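Local coordinates for protein tRNA(Ile2) 2-agmatinylcytidine synthetase TiaS (Archaeoglobus fulgidus, PDB 5XOB) that catalyses the ATP-dependent attachment of agmatine to the wobble cytidine of an isoleucine tRNA, making 2-agmatinylcytidine and switching the codon read from AUG to AUA, at residues Arg44-Ile49 with Lys114-Ile119; Arg164-Phe169 with Pro235-Met240; Thr171-Asp176 with Cys204-Pro209. All coordinates share one frame; numbering follows the deposited sequence.

Contact 1: residues Arg44-Ile49 with Lys114-Ile119; sequences RLNPTI and KDVLQI
Asn46 and Asp115 make the one hydrogen bond between the two segments, from the side-chain amide of Asn46 to a main-chain carbonyl. Asn46 ND2 lies 2.9 Å from Asp115 O with an N-H...O angle of 174°, and the acceptor sits in the plane of the amide. Seen from the carbonyl the approach is less regular, because the donor stands 62° out of the C=O plane and so above it. With chi1 at -169°, CG trans to the backbone N, the amide reaches across to the other loop. Tyr264 O is a second acceptor for ND2.

At the other end of the amide, Asn46 OD1 accepts Thr48 N at 3.0 Å, an Asx turn within the type I beta turn from Asn46 to Ile49. Opposite ends of one amide therefore serve the turn and the neighbouring loop.

Apolar packing adds a smaller patch: Ile49 CD1 meets Val116 CG2 at 3.8 Å, branch end against branch end.

Asp115 also makes a salt bridge to Arg265 at the start of strand 265-273, a much later part of the chain. With ND2 donating to two carbonyls and OD1 accepting from Thr48 N, the bonding pattern supports the modelled orientation of the buried Asn46 amide. The chemistry implies a directional polar joint, with little apolar area, between the loop after strand 35-44 and the end of helix 106-114.

Contact 2: residues Arg164-Phe169 with Pro235-Met240; sequences RYPERF and PVDRRM
The carboxylate of Asp237, which lies against the ring of Tyr165, is held by the guanidinium of Arg238: NH1 of Arg238 forms a salt bridge to Asp237 OD2 at 3.0 Å and a weak hydrogen bond to Asp237 OD1. Arg238 has a further salt-bridge partner in Glu27 of helix 20-32.

Across the contact no hydrogen bond forms, and packing does the work. Asp237 CB sits 3.5 Å from the centroid of the Tyr165 ring and 4° off its normal, a CH-pi contact over the centre of the face. Asp237 CG is anti to the backbone N (chi1 179°), which lays the carboxylate along that face, its plane 17° from the ring's. Tyr165 CE2 also touches Pro235 CB at 3.8 Å. The Arg168 guanidinium has Pro235 CD over one face, while its NH2 comes within 3.4 Å of Pro235 CG.

In the FLD domain the first segment follows strand 157-163 and the second leads into its antiparallel neighbour 239-244; backbone bonds join Asp237 and Arg238 to Tyr163. A ring face covered by an aspartate whose charge is paired with arginine implies that the carboxylate's cost beside the aromatic surface is probably lowered by its salt bridge.

Contact 3: residues Thr171-Asp176 with Cys204-Pro209; sequences TEREYD and CIPNTP
This is a mixed polar and CH-pi contact at the surface of the FLD domain, where the loop leading to helix 177-187 meets the loop leading to strand 212-218. Arg173 supplies the polar half. Its NH2 donates to Thr208 O at 2.7 Å with an N-H...O angle of 152°; the oxygen lies near the guanidinium plane at its edge, and the donor lies in the carbonyl plane. Pro206 O instead sits above one face of the same group, offset toward the rim, and is not hydrogen-bonded to it. The ring of Pro206 packs on the other amino group, Pro206 CG to Arg173 NH1 3.6 Å. A bend at chi2 (109°) turns the arginine chain across the proline, and NH1 is also hydrogen-bonded to Val212 O.

Strand 212-218 is an outermost strand, within this chain, of the eight-stranded mixed sheet. Arg173 thus bonds both Thr208 O and Val212 O, joining its loop to the edge of the sheet. Three residues on, Asp176 acts as N-cap of helix 177-187, its OD1 accepting Ser179 N.

The apolar half pairs Tyr175 with Ile205. Ile205 CD1 rests 3.6 Å from the centroid of the Tyr175 ring, 10° off the normal, and Ile205 CG2 reaches Tyr175 CE2 at 4.0 Å. Ile205 also touches Phe180 of the capped helix.

Contact 1 comes first along the chain, in the TCKD domain; contacts 2 and 3 follow in the FLD domain, both segments of contact 3 falling between those of contact 2. The centres of contacts 2 and 3 are about 11 Å apart, and Arg164 NH2 meets Thr171 O in a probable hydrogen bond. Contact 1 stands apart, its centre about 30 Å and 28 Å from theirs. One eight-stranded sheet relates all three: strand 35-44, which runs into contact 1, lies parallel beside strand 239-244, which contact 2 leads into; strand 157-163 precedes contacts 2 and 3, and strand 212-218 follows contact 3. The two domains thus share one continuous sheet, with contacts 2 and 3 at its FLD end.

Contact 1: residues Arg44-Ile49 with Lys114-Ile119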
loop_
_atom_site.group_PDB
_atom_site.type_symbol
_atom_site.label_atom_id
_atom_site.label_comp_id
_atom_site.label_asym_id
_atom_site.label_seq_id
_atom_site.Cartn_x
_atom_site.Cartn_y
_atom_site.Cartn_z
ATOM N N ARG A 44 0.476 -1.581 -9.933
ATOM C CA ARG A 44 0.179 -0.290 -9.297
ATOM C C ARG A 44 1.351 0.689 -9.422
ATOM O O ARG A 44 2.511 0.323 -9.220
ATOM C CB ARG A 44 -0.151 -0.464 -7.815
ATOM C CG ARG A 44 -1.388 -1.290 -7.543
ATOM C CD ARG A 44 -2.675 -0.538 -7.854
ATOM N NE ARG A 44 -3.839 -1.382 -7.580
ATOM C CZ ARG A 44 -5.101 -1.077 -7.860
ATOM N NH1 ARG A 44 -5.414 0.070 -8.447
ATOM N NH2 ARG A 44 -6.062 -1.947 -7.553
ATOM N N LEU A 45 1.034 1.943 -9.723
ATOM C CA LEU A 45 2.047 2.963 -9.959
ATOM C C LEU A 45 2.108 3.920 -8.781
ATOM O O LEU A 45 1.473 3.673 -7.754
ATOM C CB LEU A 45 1.739 3.710 -11.254
ATOM C CG LEU A 45 1.426 2.801 -12.445
ATOM C CD1 LEU A 45 1.023 3.656 -13.631
ATOM C CD2 LEU A 45 2.600 1.901 -12.806
ATOM N N ASN A 46 2.894 4.988 -8.920
ATOM C CA ASN A 46 3.040 5.976 -7.860
ATOM C C ASN A 46 1.682 6.274 -7.242
ATOM O O ASN A 46 0.823 6.870 -7.887
ATOM C CB ASN A 46 3.671 7.260 -8.400
ATOM C CG ASN A 46 4.087 8.210 -7.295
ATOM O OD1 ASN A 46 3.551 8.171 -6.193
ATOM N ND2 ASN A 46 5.055 9.065 -7.588
ATOM N N PRO A 47 1.474 5.849 -5.992
ATOM C CA PRO A 47 0.164 6.001 -5.374
ATOM C C PRO A 47 -0.146 7.421 -4.893
ATOM O O PRO A 47 -1.206 7.642 -4.310
ATOM C CB PRO A 47 0.237 5.042 -4.183
ATOM C CG PRO A 47 1.669 5.054 -3.797
ATOM C CD PRO A 47 2.438 5.207 -5.080
ATOM N N THR A 48 0.754 8.370 -5.133
ATOM C CA THR A 48 0.561 9.740 -4.668
ATOM C C THR A 48 -0.109 10.644 -5.705
ATOM O O THR A 48 -0.653 11.690 -5.341
ATOM C CB THR A 48 1.898 10.386 -4.244
ATOM O OG1 THR A 48 2.807 10.402 -5.351
ATOM C CG2 THR A 48 2.527 9.624 -3.092
ATOM N N ILE A 49 -0.085 10.251 -6.981
ATOM C CA ILE A 49 -0.516 11.156 -8.053
ATOM C C ILE A 49 -2.023 11.389 -7.954
ATOM O O ILE A 49 -2.785 10.438 -7.770
ATOM C CB ILE A 49 -0.150 10.645 -9.467
ATOM C CG1 ILE A 49 1.317 10.204 -9.546
ATOM C CG2 ILE A 49 -0.396 11.731 -10.511
ATOM C CD1 ILE A 49 2.324 11.270 -9.161
ATOM N N LYS A 114 7.790 4.787 -8.843
ATOM C CA LYS A 114 8.440 5.522 -7.752
ATOM C C LYS A 114 8.379 7.044 -7.869
ATOM O O LYS A 114 8.546 7.756 -6.871
ATOM C CB LYS A 114 9.897 5.082 -7.640
ATOM C CG LYS A 114 10.034 3.692 -7.057
ATOM C CD LYS A 114 11.483 3.278 -6.915
ATOM C CE LYS A 114 11.580 1.914 -6.257
ATOM N NZ LYS A 114 12.988 1.474 -6.069
ATOM N N ASP A 115 8.111 7.536 -9.071
ATOM C CA ASP A 115 8.343 8.929 -9.378
ATOM C C ASP A 115 7.196 9.500 -10.192
ATOM O O ASP A 115 6.110 8.919 -10.250
ATOM C CB ASP A 115 9.655 9.032 -10.156
ATOM C CG ASP A 115 10.576 10.100 -9.609
ATOM O OD1 ASP A 115 11.196 9.850 -8.551
ATOM O OD2 ASP A 115 10.690 11.176 -10.241
ATOM N N VAL A 116 7.448 10.654 -10.801
ATOM C CA VAL A 116 6.495 11.314 -11.667
ATOM C C VAL A 116 7.011 11.277 -13.100
ATOM O O VAL A 116 8.201 11.468 -13.356
ATOM C CB VAL A 116 6.289 12.776 -11.235
ATOM C CG1 VAL A 116 5.345 13.499 -12.188
ATOM C CG2 VAL A 116 5.760 12.839 -9.808
ATOM N N LEU A 117 6.088 11.046 -14.025
ATOM C CA LEU A 117 6.391 10.929 -15.441
ATOM C C LEU A 117 5.545 11.880 -16.275
ATOM O O LEU A 117 4.420 12.217 -15.905
ATOM C CB LEU A 117 6.111 9.503 -15.898
ATOM C CG LEU A 117 7.340 8.649 -16.151
ATOM C CD1 LEU A 117 6.960 7.181 -16.175
ATOM C CD2 LEU A 117 7.970 9.067 -17.467
ATOM N N GLN A 118 6.091 12.286 -17.413
ATOM C CA GLN A 118 5.383 13.148 -18.340
ATOM C C GLN A 118 4.964 12.318 -19.546
ATOM O O GLN A 118 5.597 11.304 -19.862
ATOM C CB GLN A 118 6.283 14.315 -18.759
ATOM C CG GLN A 118 6.773 15.166 -17.588
ATOM C CD GLN A 118 7.880 16.139 -17.975
ATOM O OE1 GLN A 118 8.896 15.741 -18.550
ATOM N NE2 GLN A 118 7.698 17.420 -17.645
ATOM N N ILE A 119 3.898 12.748 -20.217
ATOM C CA ILE A 119 3.397 12.042 -21.396
ATOM C C ILE A 119 4.457 12.056 -22.500
ATOM O O ILE A 119 4.633 11.072 -23.222
ATOM C CB ILE A 119 2.082 12.652 -21.929
ATOM C CG1 ILE A 119 1.046 12.765 -20.803
ATOM C CG2 ILE A 119 1.522 11.799 -23.063
ATOM C CD1 ILE A 119 -0.334 13.208 -21.247
#

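Contact 2: residues Arg164-Phe169 with Pro235-Met240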
loop_
_atom_site.group_PDB
_atom_site.type_symbol
_atom_site.label_atom_id
_atom_site.label_comp_id
_atom_site.label_asym_id
_atom_site.label_seq_id
_atom_site.Cartn_x
_atom_site.Cartn_y
_atom_site.Cartn_z
ATOM N N ARG A 164 -18.706 -8.836 -11.200
ATOM C CA ARG A 164 -20.148 -9.005 -11.175
ATOM C C ARG A 164 -20.716 -9.172 -12.579
ATOM O O ARG A 164 -20.029 -8.962 -13.600
ATOM C CB ARG A 164 -20.821 -7.786 -10.525
ATOM C CG ARG A 164 -20.073 -7.202 -9.334
ATOM C CD ARG A 164 -21.024 -6.813 -8.219
ATOM N NE ARG A 164 -21.440 -5.417 -8.260
ATOM C CZ ARG A 164 -22.498 -4.925 -7.611
ATOM N NH1 ARG A 164 -23.281 -5.713 -6.869
ATOM N NH2 ARG A 164 -22.781 -3.631 -7.714
ATOM N N TYR A 165 -21.992 -9.545 -12.606
ATOM C CA TYR A 165 -22.775 -9.534 -13.824
ATOM C C TYR A 165 -23.207 -8.092 -14.115
ATOM O O TYR A 165 -23.692 -7.397 -13.213
ATOM C CB TYR A 165 -23.988 -10.460 -13.691
ATOM C CG TYR A 165 -23.645 -11.915 -13.895
ATOM C CD1 TYR A 165 -23.612 -12.460 -15.172
ATOM C CD2 TYR A 165 -23.334 -12.737 -12.821
ATOM C CE1 TYR A 165 -23.284 -13.784 -15.378
ATOM C CE2 TYR A 165 -23.005 -14.066 -13.017
ATOM C CZ TYR A 165 -22.983 -14.582 -14.301
ATOM O OH TYR A 165 -22.655 -15.901 -14.512
ATOM N N PRO A 166 -23.011 -7.628 -15.368
ATOM C CA PRO A 166 -23.354 -6.255 -15.774
ATOM C C PRO A 166 -24.707 -5.769 -15.235
ATOM O O PRO A 166 -24.791 -4.678 -14.655
ATOM C CB PRO A 166 -23.373 -6.341 -17.301
ATOM C CG PRO A 166 -22.404 -7.430 -17.627
ATOM C CD PRO A 166 -22.362 -8.378 -16.464
ATOM N N GLU A 167 -25.735 -6.595 -15.432
ATOM C CA GLU A 167 -27.095 -6.399 -14.884
ATOM C C GLU A 167 -27.140 -5.742 -13.500
ATOM O O GLU A 167 -28.039 -4.945 -13.215
ATOM C CB GLU A 167 -27.875 -7.736 -14.856
ATOM C CG GLU A 167 -27.016 -8.991 -15.036
ATOM C CD GLU A 167 -27.730 -10.306 -14.743
ATOM O OE1 GLU A 167 -27.709 -11.187 -15.630
ATOM O OE2 GLU A 167 -28.288 -10.482 -13.635
ATOM N N ARG A 168 -26.170 -6.065 -12.649
ATOM C CA ARG A 168 -26.157 -5.538 -11.293
ATOM C C ARG A 168 -25.044 -4.535 -11.007
ATOM O O ARG A 168 -24.778 -4.253 -9.844
ATOM C CB ARG A 168 -26.152 -6.671 -10.251
ATOM C CG ARG A 168 -25.589 -8.013 -10.698
ATOM C CD ARG A 168 -25.791 -9.048 -9.600
ATOM N NE ARG A 168 -26.103 -10.383 -10.116
ATOM C CZ ARG A 168 -26.798 -11.312 -9.455
ATOM N NH1 ARG A 168 -27.280 -11.078 -8.232
ATOM N NH2 ARG A 168 -27.021 -12.494 -10.024
ATOM N N PHE A 169 -24.423 -3.958 -12.038
ATOM C CA PHE A 169 -23.457 -2.875 -11.802
ATOM C C PHE A 169 -24.164 -1.700 -11.126
ATOM O O PHE A 169 -25.299 -1.365 -11.477
ATOM C CB PHE A 169 -22.802 -2.364 -13.098
ATOM C CG PHE A 169 -21.833 -3.328 -13.750
ATOM C CD1 PHE A 169 -21.401 -3.089 -15.053
ATOM C CD2 PHE A 169 -21.350 -4.458 -13.092
ATOM C CE1 PHE A 169 -20.508 -3.947 -15.676
ATOM C CE2 PHE A 169 -20.459 -5.319 -13.716
ATOM C CZ PHE A 169 -20.037 -5.064 -15.006
ATOM N N PRO A 235 -23.681 -14.075 -7.366
ATOM C CA PRO A 235 -22.946 -14.792 -8.412
ATOM C C PRO A 235 -21.770 -14.026 -9.053
ATOM O O PRO A 235 -21.835 -12.803 -9.276
ATOM C CB PRO A 235 -24.025 -15.092 -9.458
ATOM C CG PRO A 235 -25.302 -15.103 -8.690
ATOM C CD PRO A 235 -25.138 -14.093 -7.596
ATOM N N VAL A 236 -20.711 -14.784 -9.333
ATOM C CA VAL A 236 -19.509 -14.289 -9.982
ATOM C C VAL A 236 -19.592 -14.557 -11.470
ATOM O O VAL A 236 -19.755 -15.700 -11.904
ATOM C CB VAL A 236 -18.256 -15.002 -9.446
ATOM C CG1 VAL A 236 -17.012 -14.597 -10.235
ATOM C CG2 VAL A 236 -18.078 -14.700 -7.967
ATOM N N ASP A 237 -19.446 -13.494 -12.244
ATOM C CA ASP A 237 -19.490 -13.574 -13.689
ATOM C C ASP A 237 -18.079 -13.937 -14.151
ATOM O O ASP A 237 -17.740 -15.120 -14.221
ATOM C CB ASP A 237 -19.989 -12.230 -14.241
ATOM C CG ASP A 237 -20.058 -12.187 -15.746
ATOM O OD1 ASP A 237 -20.131 -13.269 -16.377
ATOM O OD2 ASP A 237 -20.040 -11.053 -16.288
ATOM N N ARG A 238 -17.245 -12.928 -14.404
ATOM C CA ARG A 238 -15.860 -13.141 -14.818
ATOM C C ARG A 238 -14.976 -13.296 -13.566
ATOM O O ARG A 238 -15.339 -12.841 -12.472
ATOM C CB ARG A 238 -15.361 -11.969 -15.685
ATOM C CG ARG A 238 -16.305 -11.454 -16.775
ATOM C CD ARG A 238 -16.412 -12.400 -17.960
ATOM N NE ARG A 238 -16.749 -11.690 -19.198
ATOM C CZ ARG A 238 -17.984 -11.473 -19.657
ATOM N NH1 ARG A 238 -19.053 -11.906 -18.999
ATOM N NH2 ARG A 238 -18.157 -10.813 -20.795
ATOM N N ARG A 239 -13.824 -13.943 -13.738
ATOM C CA ARG A 239 -12.852 -14.147 -12.658
ATOM C C ARG A 239 -11.440 -14.169 -13.262
ATOM O O ARG A 239 -11.230 -14.709 -14.355
ATOM C CB ARG A 239 -13.140 -15.458 -11.905
ATOM C CG ARG A 239 -13.123 -16.686 -12.815
ATOM C CD ARG A 239 -13.633 -17.984 -12.187
ATOM N NE ARG A 239 -14.950 -17.897 -11.543
ATOM C CZ ARG A 239 -16.100 -17.626 -12.161
ATOM N NH1 ARG A 239 -16.144 -17.366 -13.466
ATOM N NH2 ARG A 239 -17.225 -17.594 -11.456
ATOM N N MET A 240 -10.478 -13.581 -12.563
ATOM C CA MET A 240 -9.114 -13.551 -13.071
ATOM C C MET A 240 -8.103 -13.415 -11.944
ATOM O O MET A 240 -8.337 -12.728 -10.949
ATOM C CB MET A 240 -8.949 -12.407 -14.083
ATOM C CG MET A 240 -7.623 -12.382 -14.837
ATOM S SD MET A 240 -7.260 -13.864 -15.807
ATOM C CE MET A 240 -8.667 -13.876 -16.910
#

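Contact 3: residues Thr171-Asp176 with Cys204-Pro209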
loop_
_atom_site.group_PDB
_atom_site.type_symbol
_atom_site.label_atom_id
_atom_site.label_comp_id
_atom_site.label_asym_id
_atom_site.label_seq_id
_atom_site.Cartn_x
_atom_site.Cartn_y
_atom_site.Cartn_z
ATOM N N THR A 171 -25.332 -1.377 -8.138
ATOM C CA THR A 171 -26.212 -1.764 -7.041
ATOM C C THR A 171 -25.367 -2.196 -5.835
ATOM O O THR A 171 -24.161 -2.411 -5.961
ATOM C CB THR A 171 -27.148 -2.917 -7.467
ATOM O OG1 THR A 171 -26.386 -4.108 -7.682
ATOM C CG2 THR A 171 -27.899 -2.575 -8.757
ATOM N N GLU A 172 -25.992 -2.314 -4.669
ATOM C CA GLU A 172 -25.306 -2.833 -3.484
ATOM C C GLU A 172 -24.974 -4.307 -3.672
ATOM O O GLU A 172 -25.759 -5.057 -4.249
ATOM C CB GLU A 172 -26.167 -2.657 -2.230
ATOM C CG GLU A 172 -25.979 -1.323 -1.522
ATOM C CD GLU A 172 -25.097 -1.439 -0.287
ATOM O OE1 GLU A 172 -25.586 -1.949 0.745
ATOM O OE2 GLU A 172 -23.919 -1.018 -0.345
ATOM N N ARG A 173 -23.813 -4.713 -3.175
ATOM C CA ARG A 173 -23.375 -6.101 -3.288
ATOM C C ARG A 173 -24.058 -6.997 -2.253
ATOM O O ARG A 173 -24.430 -6.537 -1.170
ATOM C CB ARG A 173 -21.861 -6.192 -3.107
ATOM C CG ARG A 173 -21.073 -5.354 -4.092
ATOM C CD ARG A 173 -20.414 -4.129 -3.467
ATOM N NE ARG A 173 -19.849 -3.290 -4.520
ATOM C CZ ARG A 173 -18.807 -3.628 -5.275
ATOM N NH1 ARG A 173 -18.175 -4.785 -5.090
ATOM N NH2 ARG A 173 -18.386 -2.804 -6.224
ATOM N N GLU A 174 -24.211 -8.276 -2.588
ATOM C CA GLU A 174 -24.733 -9.270 -1.651
ATOM C C GLU A 174 -23.673 -10.335 -1.367
ATOM O O GLU A 174 -23.126 -10.947 -2.289
ATOM C CB GLU A 174 -26.004 -9.906 -2.196
ATOM N N TYR A 175 -23.387 -10.545 -0.082
ATOM C CA TYR A 175 -22.360 -11.491 0.349
ATOM C C TYR A 175 -22.490 -11.822 1.838
ATOM O O TYR A 175 -22.975 -11.009 2.634
ATOM C CB TYR A 175 -20.961 -10.920 0.078
ATOM C CG TYR A 175 -20.677 -9.637 0.837
ATOM C CD1 TYR A 175 -20.085 -9.665 2.101
ATOM C CD2 TYR A 175 -21.018 -8.395 0.299
ATOM C CE1 TYR A 175 -19.837 -8.494 2.802
ATOM C CE2 TYR A 175 -20.771 -7.219 0.993
ATOM C CZ TYR A 175 -20.181 -7.276 2.244
ATOM O OH TYR A 175 -19.928 -6.118 2.940
ATOM N N ASP A 176 -22.038 -13.017 2.203
ATOM C CA ASP A 176 -22.004 -13.442 3.596
ATOM C C ASP A 176 -20.689 -12.969 4.215
ATOM O O ASP A 176 -19.621 -13.465 3.865
ATOM C CB ASP A 176 -22.140 -14.969 3.683
ATOM C CG ASP A 176 -22.218 -15.484 5.113
ATOM O OD1 ASP A 176 -21.197 -15.425 5.828
ATOM O OD2 ASP A 176 -23.293 -15.979 5.512
ATOM N N CYS A 204 -11.537 -6.785 1.327
ATOM C CA CYS A 204 -11.425 -7.220 -0.067
ATOM C C CYS A 204 -12.656 -6.890 -0.921
ATOM O O CYS A 204 -12.706 -7.237 -2.094
ATOM C CB CYS A 204 -11.082 -8.719 -0.153
ATOM S SG CYS A 204 -12.195 -9.866 0.692
ATOM N N ILE A 205 -13.632 -6.202 -0.338
ATOM C CA ILE A 205 -14.878 -5.891 -1.023
ATOM C C ILE A 205 -15.034 -4.389 -1.144
ATOM O O ILE A 205 -15.250 -3.707 -0.142
ATOM C CB ILE A 205 -16.066 -6.507 -0.269
ATOM C CG1 ILE A 205 -16.016 -8.027 -0.467
ATOM C CG2 ILE A 205 -17.390 -5.912 -0.744
ATOM C CD1 ILE A 205 -17.089 -8.799 0.262
ATOM N N PRO A 206 -14.927 -3.868 -2.377
ATOM C CA PRO A 206 -14.918 -2.426 -2.565
ATOM C C PRO A 206 -16.276 -1.769 -2.332
ATOM O O PRO A 206 -17.310 -2.442 -2.296
ATOM C CB PRO A 206 -14.454 -2.256 -4.017
ATOM C CG PRO A 206 -14.807 -3.527 -4.697
ATOM C CD PRO A 206 -14.853 -4.601 -3.653
ATOM N N ASN A 207 -16.238 -0.449 -2.184
ATOM C CA ASN A 207 -17.391 0.368 -1.826
ATOM C C ASN A 207 -17.915 1.158 -3.032
ATOM O O ASN A 207 -18.650 2.135 -2.872
ATOM C CB ASN A 207 -16.943 1.340 -0.725
ATOM C CG ASN A 207 -18.096 2.039 -0.029
ATOM O OD1 ASN A 207 -19.242 1.591 -0.082
ATOM N ND2 ASN A 207 -17.792 3.144 0.644
ATOM N N THR A 208 -17.556 0.722 -4.240
ATOM C CA THR A 208 -17.673 1.569 -5.430
ATOM C C THR A 208 -18.610 1.030 -6.510
ATOM O O THR A 208 -18.853 -0.175 -6.583
ATOM C CB THR A 208 -16.283 1.813 -6.059
ATOM O OG1 THR A 208 -15.546 0.583 -6.102
ATOM C CG2 THR A 208 -15.512 2.844 -5.242
ATOM N N PRO A 209 -19.123 1.929 -7.372
ATOM C CA PRO A 209 -20.000 1.560 -8.487
ATOM C C PRO A 209 -19.306 0.789 -9.618
ATOM O O PRO A 209 -19.765 0.838 -10.762
ATOM C CB PRO A 209 -20.490 2.924 -9.005
ATOM C CG PRO A 209 -19.429 3.882 -8.600
ATOM C CD PRO A 209 -18.989 3.393 -7.256
#